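Local coordinates for protein epsin-3 (Saccharomyces cerevisiae, PDB 3ONK) that binds membranes enriched in phosphatidylinositol-3,5-bisphosphate, probably through its ENTH domain, and takes part in recruiting clathrin to the Golgi network and endosomes, at residues I86-R90 against L127-I133. Numbering follows the deposited sequence.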
loop_
_atom_site.group_PDB
_atom_site.type_symbol
_atom_site.label_atom_id
_atom_site.label_comp_id
_atom_site.label_asym_id
_atom_site.label_seq_id
_atom_site.Cartn_x
_atom_site.Cartn_y
_atom_site.Cartn_z
ATOM N N ILE A 86 7.291 -8.946 -0.636
ATOM C CA ILE A 86 6.968 -8.867 -2.066
ATOM C C ILE A 86 6.432 -10.222 -2.531
ATOM O O ILE A 86 5.458 -10.293 -3.279
ATOM C CB ILE A 86 8.231 -8.557 -2.940
ATOM C CG1 ILE A 86 9.035 -7.373 -2.392
ATOM C CG2 ILE A 86 7.859 -8.380 -4.409
ATOM C CD1 ILE A 86 8.216 -6.144 -2.160
ATOM N N ASP A 87 7.096 -11.296 -2.101
ATOM C CA ASP A 87 6.617 -12.646 -2.374
ATOM C C ASP A 87 5.168 -12.763 -1.894
ATOM O O ASP A 87 4.284 -13.156 -2.661
ATOM C CB ASP A 87 7.498 -13.699 -1.678
ATOM C CG ASP A 87 8.877 -13.839 -2.321
ATOM O OD1 ASP A 87 9.747 -14.517 -1.735
ATOM O OD2 ASP A 87 9.101 -13.280 -3.412
ATOM N N ASP A 88 4.922 -12.409 -0.633
ATOM C CA ASP A 88 3.558 -12.437 -0.075
ATOM C C ASP A 88 2.577 -11.632 -0.921
ATOM O O ASP A 88 1.527 -12.134 -1.310
ATOM C CB ASP A 88 3.552 -11.864 1.336
ATOM C CG ASP A 88 4.256 -12.759 2.338
ATOM O OD1 ASP A 88 4.692 -13.873 1.971
ATOM O OD2 ASP A 88 4.358 -12.345 3.506
ATOM N N THR A 89 2.944 -10.386 -1.214
ATOM C CA THR A 89 2.097 -9.474 -1.979
ATOM C C THR A 89 1.785 -10.014 -3.374
ATOM O O THR A 89 0.679 -9.856 -3.874
ATOM C CB THR A 89 2.749 -8.069 -2.103
ATOM O OG1 THR A 89 3.034 -7.537 -0.797
ATOM C CG2 THR A 89 1.821 -7.115 -2.846
ATOM N N ARG A 90 2.764 -10.642 -4.014
ATOM C CA ARG A 90 2.522 -11.239 -5.332
ATOM C C ARG A 90 1.371 -12.252 -5.352
ATOM O O ARG A 90 0.682 -12.387 -6.368
ATOM C CB ARG A 90 3.814 -11.823 -5.914
ATOM C CG ARG A 90 4.670 -10.752 -6.566
ATOM C CD ARG A 90 6.084 -11.213 -6.847
ATOM N NE ARG A 90 6.779 -10.268 -7.713
ATOM C CZ ARG A 90 7.991 -10.473 -8.217
ATOM N NH1 ARG A 90 8.665 -11.584 -7.921
ATOM N NH2 ARG A 90 8.529 -9.563 -9.008
ATOM N N LEU A 127 5.319 -4.525 -9.097
ATOM C CA LEU A 127 5.291 -5.836 -8.451
ATOM C C LEU A 127 5.677 -6.978 -9.371
ATOM O O LEU A 127 6.292 -7.940 -8.929
ATOM C CB LEU A 127 3.896 -6.143 -7.911
ATOM C CG LEU A 127 3.593 -5.923 -6.437
ATOM C CD1 LEU A 127 2.136 -6.232 -6.237
ATOM C CD2 LEU A 127 4.457 -6.777 -5.511
ATOM N N SER A 128 5.282 -6.888 -10.640
ATOM C CA SER A 128 5.440 -8.006 -11.568
ATOM C C SER A 128 6.730 -7.945 -12.392
ATOM O O SER A 128 6.903 -8.701 -13.337
ATOM C CB SER A 128 4.228 -8.098 -12.494
ATOM O OG SER A 128 4.232 -7.043 -13.440
ATOM N N ASP A 129 7.650 -7.071 -12.009
ATOM C CA ASP A 129 8.881 -6.892 -12.774
ATOM C C ASP A 129 10.125 -6.890 -11.882
ATOM O O ASP A 129 10.425 -5.888 -11.230
ATOM C CB ASP A 129 8.808 -5.591 -13.582
ATOM C CG ASP A 129 10.008 -5.411 -14.484
ATOM O OD1 ASP A 129 10.901 -6.281 -14.445
ATOM O OD2 ASP A 129 10.051 -4.421 -15.241
ATOM N N ASP A 130 10.844 -8.012 -11.849
ATOM C CA ASP A 130 12.052 -8.106 -11.027
ATOM C C ASP A 130 13.071 -6.996 -11.351
ATOM O O ASP A 130 13.795 -6.536 -10.475
ATOM C CB ASP A 130 12.707 -9.488 -11.167
ATOM C CG ASP A 130 12.006 -10.578 -10.327
ATOM O OD1 ASP A 130 11.077 -10.285 -9.546
ATOM O OD2 ASP A 130 12.399 -11.749 -10.454
ATOM N N ASN A 131 13.139 -6.579 -12.607
ATOM C CA ASN A 131 14.090 -5.546 -13.011
ATOM C C ASN A 131 13.723 -4.200 -12.363
ATOM O O ASN A 131 14.586 -3.486 -11.851
ATOM C CB ASN A 131 14.124 -5.440 -14.550
ATOM C CG ASN A 131 15.240 -4.521 -15.078
ATOM O OD1 ASN A 131 14.979 -3.636 -15.883
ATOM N ND2 ASN A 131 16.479 -4.760 -14.658
ATOM N N LYS A 132 12.432 -3.876 -12.387
ATOM C CA LYS A 132 11.919 -2.649 -11.803
ATOM C C LYS A 132 12.113 -2.637 -10.295
ATOM O O LYS A 132 12.588 -1.651 -9.715
ATOM C CB LYS A 132 10.431 -2.496 -12.126
ATOM C CG LYS A 132 10.162 -1.723 -13.401
ATOM C CD LYS A 132 8.678 -1.685 -13.736
ATOM C CE LYS A 132 8.382 -0.704 -14.867
ATOM N NZ LYS A 132 8.354 0.713 -14.384
ATOM N N ILE A 133 11.728 -3.740 -9.667
ATOM C CA ILE A 133 11.930 -3.907 -8.241
ATOM C C ILE A 133 13.395 -3.711 -7.857
ATOM O O ILE A 133 13.692 -2.971 -6.938
ATOM C CB ILE A 133 11.440 -5.301 -7.768
ATOM C CG1 ILE A 133 9.914 -5.408 -7.895
ATOM C CG2 ILE A 133 11.870 -5.573 -6.331
ATOM C CD1 ILE A 133 9.400 -6.836 -7.791
#
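R90 and L127 carry most of this contact in the all-helical ENTH domain. It joins the last turn of helix 83-90 to the end of helix 113-127 and the first turn of helix 130-143. The side chain of R90 runs extended from CG to NE and ends beside the backbone of L127. Two of its nitrogens grip one atom side-on: R90 NE lies 2.7 Å from L127 O and R90 NH2 lies 2.8 Å from it. Both bonds lie in the guanidinium plane, and NE meets the oxygen nearly along the C=O axis. The carbonyl is at the C-terminal end of its helix, where the dipole would probably favour a positive partner.

R90 NH2 also forms a salt bridge to D130 OD1, 2.7 Å away, with a fairly straight N-H...O angle of 160°. NH1 adds a weak bond to that oxygen. The guanidinium and carboxylate planes are nearly coplanar, 24° apart. D130 opens the next helix, right after D129, whose OD1 caps it by accepting from N131 N. R90 therefore ties the end of one helix to the start of another. A methionine in its place would probably leave L127 O without its two donors and D130 without its charge partner.

Beside the polar bridge the contact is apolar. The L127 side chain crosses that of T89 at about a right angle, with CD1 3.5 Å from T89 CG2. A T89 chi1 of -56° sets OG1 beside the backbone N, where it bonds to F85 O, and leaves CG2 anti to that N. I78 and I96, from helices 64-80 and 93-97, also touch L127. I86 CG2 touches two methyls, 3.9 Å from L127 CD2 and 4.0 Å from I133 CD1.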